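Local coordinates for protein threonine--tRNA ligase catalytic subunit (PDB 3A32) that probably activates threonine with ATP and attaches it to tRNA(Thr), as a zinc-binding class II aminoacyl-tRNA synthetase that lacks an editing domain of its own, at residues A[217-222]-A[287-292]; A[229-234]-A[281-286]. All coordinates share one frame; numbering follows the deposited sequence.

Contact 1 (A[217-222]-A[287-292])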
loop_
_atom_site.group_PDB
_atom_site.type_symbol
_atom_site.label_atom_id
_atom_site.label_comp_id
_atom_site.label_asym_id
_atom_site.label_seq_id
_atom_site.Cartn_x
_atom_site.Cartn_y
_atom_site.Cartn_z
ATOM N N GLU A 217 35.092 -19.637 -6.836
ATOM C CA GLU A 217 34.294 -18.897 -5.856
ATOM C C GLU A 217 33.352 -17.857 -6.461
ATOM O O GLU A 217 32.327 -17.531 -5.839
ATOM C CB GLU A 217 34.968 -18.444 -4.522
ATOM C CG GLU A 217 36.449 -18.309 -4.401
ATOM C CD GLU A 217 37.175 -19.614 -4.617
ATOM O OE1 GLU A 217 37.229 -20.435 -3.683
ATOM O OE2 GLU A 217 37.701 -19.801 -5.740
ATOM N N PHE A 218 33.652 -17.439 -7.698
ATOM C CA PHE A 218 32.757 -16.613 -8.530
ATOM C C PHE A 218 32.208 -17.417 -9.691
ATOM O O PHE A 218 32.958 -17.762 -10.639
ATOM C CB PHE A 218 33.469 -15.347 -9.011
ATOM C CG PHE A 218 33.970 -14.502 -7.895
ATOM C CD1 PHE A 218 33.086 -13.729 -7.136
ATOM C CD2 PHE A 218 35.311 -14.508 -7.556
ATOM C CE1 PHE A 218 33.543 -12.967 -6.090
ATOM C CE2 PHE A 218 35.787 -13.734 -6.502
ATOM C CZ PHE A 218 34.909 -12.967 -5.763
ATOM N N MET A 219 30.914 -17.723 -9.641
ATOM C CA MET A 219 30.295 -18.549 -10.674
ATOM C C MET A 219 30.093 -17.787 -12.001
ATOM O O MET A 219 30.068 -16.556 -12.047
ATOM C CB MET A 219 28.967 -19.131 -10.171
ATOM C CG MET A 219 27.845 -18.052 -10.022
ATOM S SD MET A 219 26.237 -18.828 -10.104
ATOM C CE MET A 219 26.175 -19.395 -11.816
ATOM N N GLY A 220 29.929 -18.525 -13.084
ATOM C CA GLY A 220 29.673 -17.901 -14.371
ATOM C C GLY A 220 30.924 -17.819 -15.221
ATOM O O GLY A 220 32.010 -18.342 -14.856
ATOM N N SER A 221 30.779 -17.138 -16.354
ATOM C CA SER A 221 31.814 -17.100 -17.331
ATOM C C SER A 221 32.564 -15.784 -17.167
ATOM O O SER A 221 31.997 -14.815 -16.651
ATOM C CB SER A 221 31.191 -17.217 -18.725
ATOM O OG SER A 221 30.274 -16.163 -18.987
ATOM N N LYS A 222 33.831 -15.768 -17.600
ATOM C CA LYS A 222 34.606 -14.532 -17.782
ATOM C C LYS A 222 33.772 -13.434 -18.453
ATOM O O LYS A 222 33.760 -12.292 -17.997
ATOM C CB LYS A 222 35.849 -14.782 -18.666
ATOM C CG LYS A 222 37.131 -15.154 -17.941
ATOM C CD LYS A 222 38.364 -15.078 -18.889
ATOM C CE LYS A 222 38.624 -16.409 -19.680
ATOM N NZ LYS A 222 37.918 -16.474 -21.024
ATOM N N LEU A 287 20.561 -16.671 -11.277
ATOM C CA LEU A 287 19.116 -16.680 -11.597
ATOM C C LEU A 287 18.811 -16.916 -13.070
ATOM O O LEU A 287 17.892 -17.645 -13.372
ATOM C CB LEU A 287 18.401 -15.375 -11.127
ATOM C CG LEU A 287 17.989 -15.136 -9.663
ATOM C CD1 LEU A 287 17.318 -13.752 -9.409
ATOM C CD2 LEU A 287 17.168 -16.321 -9.013
ATOM N N PRO A 288 19.534 -16.253 -13.994
ATOM C CA PRO A 288 19.279 -16.544 -15.415
ATOM C C PRO A 288 19.610 -17.970 -15.865
ATOM O O PRO A 288 19.080 -18.434 -16.897
ATOM C CB PRO A 288 20.172 -15.541 -16.164
ATOM C CG PRO A 288 21.157 -15.033 -15.160
ATOM C CD PRO A 288 20.531 -15.178 -13.807
ATOM N N ARG A 289 20.503 -18.639 -15.124
ATOM C CA ARG A 289 20.754 -20.076 -15.295
ATOM C C ARG A 289 19.615 -20.906 -14.650
ATOM O O ARG A 289 19.019 -21.775 -15.302
ATOM C CB ARG A 289 22.147 -20.471 -14.724
ATOM C CG ARG A 289 23.332 -20.099 -15.674
ATOM C CD ARG A 289 24.713 -20.431 -15.046
ATOM N NE ARG A 289 25.823 -20.222 -15.978
ATOM C CZ ARG A 289 26.396 -19.053 -16.219
ATOM N NH1 ARG A 289 25.972 -17.946 -15.599
ATOM N NH2 ARG A 289 27.365 -18.984 -17.113
ATOM N N ARG A 290 19.316 -20.647 -13.378
ATOM C CA ARG A 290 18.327 -21.449 -12.656
ATOM C C ARG A 290 16.896 -21.371 -13.233
ATOM O O ARG A 290 16.178 -22.378 -13.258
ATOM C CB ARG A 290 18.338 -21.089 -11.170
ATOM C CG ARG A 290 19.662 -21.394 -10.465
ATOM C CD ARG A 290 19.976 -22.877 -10.434
ATOM N NE ARG A 290 19.261 -23.621 -9.375
ATOM C CZ ARG A 290 18.929 -24.930 -9.438
ATOM N NH1 ARG A 290 19.222 -25.674 -10.520
ATOM N NH2 ARG A 290 18.278 -25.508 -8.432
ATOM N N PHE A 291 16.508 -20.196 -13.718
ATOM C CA PHE A 291 15.191 -19.992 -14.341
ATOM C C PHE A 291 15.246 -19.959 -15.871
ATOM O O PHE A 291 14.273 -19.573 -16.502
ATOM C CB PHE A 291 14.588 -18.674 -13.858
ATOM C CG PHE A 291 14.034 -18.743 -12.461
ATOM C CD1 PHE A 291 12.745 -19.229 -12.234
ATOM C CD2 PHE A 291 14.821 -18.368 -11.373
ATOM C CE1 PHE A 291 12.236 -19.286 -10.948
ATOM C CE2 PHE A 291 14.326 -18.436 -10.086
ATOM C CZ PHE A 291 13.043 -18.897 -9.869
ATOM N N ARG A 292 16.400 -20.315 -16.448
ATOM C CA ARG A 292 16.560 -20.485 -17.870
ATOM C C ARG A 292 16.235 -19.210 -18.636
ATOM O O ARG A 292 15.652 -19.256 -19.730
ATOM C CB ARG A 292 15.763 -21.715 -18.337
ATOM C CG ARG A 292 16.351 -23.008 -17.723
ATOM C CD ARG A 292 15.276 -24.067 -17.557
ATOM N NE ARG A 292 15.686 -25.276 -16.810
ATOM C CZ ARG A 292 14.971 -26.402 -16.780
ATOM N NH1 ARG A 292 13.837 -26.490 -17.463
ATOM N NH2 ARG A 292 15.381 -27.452 -16.079
#
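Arg289 NH1 is gripped twice, by a salt bridge to Glu224 and by a hydrogen bond to the backbone O of Phe285, and this fixes the guanidinium where Gly220 can lie against it. Gly220 CA sits over one face of the group, 3.7 Å from Arg289 NH2 and 3.9 Å from Arg289 CZ. The glycine answers to its own backbone: at phi 100° and psi -174°, a CB would press against the carbonyl O of Met219.

Arg289 gets there by running straight out of its helix, extended from CG to NE. Met219 slides past it in the opposite direction: its chain bends at the thioether (chi3 -67°), and the methyl CE meets Arg289 CD at 3.7 Å. No hydrogen bond joins the two segments directly. Ser221 N stays 4.0 Å from Arg289 NH2, and the link is made through Glu224, which also bonds Ser221 OG. That serine is the N-cap of helix 222-243.

The contact lies at the surface, where the loop leading from strand 202-207 to helix 222-243 meets the short helix 287-290. The latter closes in a Schellman motif at Arg292, whose side chain makes a cation-pi contact with Phe29 of the second subunit. Inward, Leu287 packs on the zinc ligands Cys112, in helix 112-126, and His310, in strand 306-316, and Pro288 leans on helix 293-301 and the same strand.

Contact 2 (A[229-234]-A[281-286])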
loop_
_atom_site.group_PDB
_atom_site.type_symbol
_atom_site.label_atom_id
_atom_site.label_comp_id
_atom_site.label_asym_id
_atom_site.label_seq_id
_atom_site.Cartn_x
_atom_site.Cartn_y
_atom_site.Cartn_z
ATOM N N GLU A 229 31.049 -6.053 -14.762
ATOM C CA GLU A 229 32.008 -5.135 -14.077
ATOM C C GLU A 229 32.304 -3.879 -14.886
ATOM O O GLU A 229 32.449 -2.749 -14.344
ATOM C CB GLU A 229 33.313 -5.843 -13.748
ATOM C CG GLU A 229 33.127 -7.024 -12.803
ATOM C CD GLU A 229 34.385 -7.824 -12.537
ATOM O OE1 GLU A 229 35.366 -7.615 -13.283
ATOM O OE2 GLU A 229 34.398 -8.690 -11.610
ATOM N N GLU A 230 32.374 -4.078 -16.191
ATOM C CA GLU A 230 32.550 -2.967 -17.076
ATOM C C GLU A 230 31.271 -2.118 -17.210
ATOM O O GLU A 230 31.364 -0.905 -17.328
ATOM C CB GLU A 230 33.133 -3.451 -18.402
ATOM C CG GLU A 230 32.260 -3.396 -19.527
ATOM C CD GLU A 230 32.733 -2.343 -20.485
ATOM O OE1 GLU A 230 32.758 -2.640 -21.715
ATOM O OE2 GLU A 230 33.116 -1.237 -19.984
ATOM N N ALA A 231 30.080 -2.705 -17.106
ATOM C CA ALA A 231 28.871 -1.820 -17.024
ATOM C C ALA A 231 28.907 -0.884 -15.786
ATOM O O ALA A 231 28.607 0.319 -15.884
ATOM C CB ALA A 231 27.575 -2.627 -17.094
ATOM N N LEU A 232 29.344 -1.431 -14.645
ATOM C CA LEU A 232 29.447 -0.683 -13.383
ATOM C C LEU A 232 30.518 0.373 -13.384
ATOM O O LEU A 232 30.383 1.397 -12.707
ATOM C CB LEU A 232 29.686 -1.647 -12.205
ATOM C CG LEU A 232 28.573 -2.638 -11.896
ATOM C CD1 LEU A 232 29.048 -3.719 -10.888
ATOM C CD2 LEU A 232 27.295 -1.915 -11.370
ATOM N N ARG A 233 31.610 0.114 -14.111
ATOM C CA ARG A 233 32.707 1.062 -14.201
ATOM C C ARG A 233 32.332 2.265 -15.043
ATOM O O ARG A 233 32.565 3.398 -14.626
ATOM C CB ARG A 233 33.987 0.400 -14.738
ATOM C CG ARG A 233 34.661 -0.479 -13.733
ATOM C CD ARG A 233 35.947 -1.041 -14.283
ATOM N NE ARG A 233 36.541 -1.944 -13.320
ATOM C CZ ARG A 233 36.798 -3.219 -13.565
ATOM N NH1 ARG A 233 36.541 -3.735 -14.764
ATOM N NH2 ARG A 233 37.350 -3.973 -12.631
ATOM N N GLU A 234 31.735 2.031 -16.208
ATOM C CA GLU A 234 31.270 3.127 -17.057
ATOM C C GLU A 234 30.200 3.968 -16.393
ATOM O O GLU A 234 30.264 5.181 -16.438
ATOM C CB GLU A 234 30.740 2.610 -18.393
ATOM C CG GLU A 234 31.808 2.015 -19.268
ATOM C CD GLU A 234 32.807 3.087 -19.864
ATOM O OE1 GLU A 234 32.680 4.325 -19.573
ATOM O OE2 GLU A 234 33.712 2.646 -20.629
ATOM N N ILE A 281 22.988 -2.095 -6.284
ATOM C CA ILE A 281 22.708 -2.641 -7.602
ATOM C C ILE A 281 23.519 -3.925 -7.711
ATOM O O ILE A 281 24.749 -3.867 -7.762
ATOM C CB ILE A 281 23.080 -1.671 -8.792
ATOM C CG1 ILE A 281 22.384 -0.329 -8.622
ATOM C CG2 ILE A 281 22.720 -2.298 -10.164
ATOM C CD1 ILE A 281 22.874 0.709 -9.576
ATOM N N GLN A 282 22.812 -5.054 -7.813
ATOM C CA GLN A 282 23.389 -6.389 -7.790
ATOM C C GLN A 282 23.031 -7.264 -9.021
ATOM O O GLN A 282 21.886 -7.670 -9.213
ATOM C CB GLN A 282 22.927 -7.084 -6.498
ATOM C CG GLN A 282 23.315 -8.555 -6.419
ATOM C CD GLN A 282 24.771 -8.725 -6.021
ATOM O OE1 GLN A 282 25.158 -8.345 -4.914
ATOM N NE2 GLN A 282 25.584 -9.323 -6.917
ATOM N N PHE A 283 24.023 -7.500 -9.865
ATOM C CA PHE A 283 24.024 -8.537 -10.888
ATOM C C PHE A 283 23.986 -9.969 -10.377
ATOM O O PHE A 283 24.494 -10.301 -9.293
ATOM C CB PHE A 283 25.280 -8.381 -11.745
ATOM C CG PHE A 283 25.264 -7.148 -12.592
ATOM C CD1 PHE A 283 24.931 -7.226 -13.946
ATOM C CD2 PHE A 283 25.561 -5.902 -12.033
ATOM C CE1 PHE A 283 24.888 -6.061 -14.734
ATOM C CE2 PHE A 283 25.551 -4.754 -12.803
ATOM C CZ PHE A 283 25.205 -4.818 -14.158
ATOM N N ASP A 284 23.448 -10.821 -11.227
ATOM C CA ASP A 284 23.124 -12.162 -10.867
ATOM C C ASP A 284 23.301 -13.024 -12.111
ATOM O O ASP A 284 22.654 -12.786 -13.153
ATOM C CB ASP A 284 21.703 -12.217 -10.308
ATOM C CG ASP A 284 21.426 -13.485 -9.537
ATOM O OD1 ASP A 284 21.876 -14.574 -10.005
ATOM O OD2 ASP A 284 20.750 -13.391 -8.472
ATOM N N PHE A 285 24.233 -13.974 -11.990
ATOM C CA PHE A 285 24.603 -14.957 -13.043
ATOM C C PHE A 285 23.988 -16.321 -12.709
ATOM O O PHE A 285 23.911 -17.220 -13.545
ATOM C CB PHE A 285 26.133 -15.045 -13.138
ATOM C CG PHE A 285 26.773 -13.713 -13.473
ATOM C CD1 PHE A 285 26.119 -12.808 -14.358
ATOM C CD2 PHE A 285 27.987 -13.349 -12.932
ATOM C CE1 PHE A 285 26.672 -11.594 -14.658
ATOM C CE2 PHE A 285 28.581 -12.108 -13.269
ATOM C CZ PHE A 285 27.926 -11.235 -14.107
ATOM N N ASN A 286 23.497 -16.425 -11.486
ATOM C CA ASN A 286 22.830 -17.590 -11.003
ATOM C C ASN A 286 21.384 -17.705 -11.520
ATOM O O ASN A 286 21.032 -18.736 -12.118
ATOM C CB ASN A 286 22.886 -17.588 -9.475
ATOM C CG ASN A 286 22.221 -18.820 -8.855
ATOM O OD1 ASN A 286 22.530 -19.963 -9.212
ATOM N ND2 ASN A 286 21.335 -18.583 -7.878
#
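Leu232 and Phe283 make most of the apolar contact between helix 222-243 and strand 273-284. Leu232 CD2 comes up to the edge of the phenyl ring, near its plane, at 3.6 Å from Phe283 CE2; Leu232 CG follows at 3.8 Å from the same ring atom. Phe283 has its CG beside the backbone N (chi1 -69°), which lets the ring and the leucine run past each other in opposite directions. Ala231 CB adds a looser touch, 4.4 Å from Phe283 CZ. Around this pair, Val174, Val178 and Val181 of helix 174-191 pack against Ala231, Leu232 and Ile281, extending the apolar layer.

The polar bonds belong to the strand end and stay within 281-286 or go to other neighbours. Gln282, whose CB leaves the strand on the side away from the helix, curls back along the strand so that its NE2 reaches Phe283 O at 2.8 Å, nearly straight at 173° and on a lone pair in the carbonyl plane; the same nitrogen also serves Gly258 O. Asp284 uses its two oxygens differently. OD1 takes a weak capping bond from Asn286 N at 2.9 Å and another bond from Leu287 N, while OD2 is hydrogen-bonded to NE2 of the zinc ligand His310. Asp284 is thus a second-shell residue, placed to orient the imidazole and perhaps polarise it.

A helix laid on a mainly antiparallel sheet in this way is characteristic of the class II synthetase catalytic core, and here the strand end adjoins the zinc site.

In the fold
The two contacts have centres 13 Å apart, on the same side of the chain's centre, and both lie in the class II core. Along the chain the order is 217-222, 229-234, 281-286, 287-292, so contact 1 brackets contact 2. Contact 2 lays the body of helix 222-243 on strand 273-284 of the sheet, in the interior; contact 1 joins the loop before that helix to helix 287-290, the short helix that follows the strand, at the surface. They touch directly: Met219 CE lies 3.6 Å from Phe285 O. Both thus sit beside the strand end whose Asp284 bonds the zinc ligand His310.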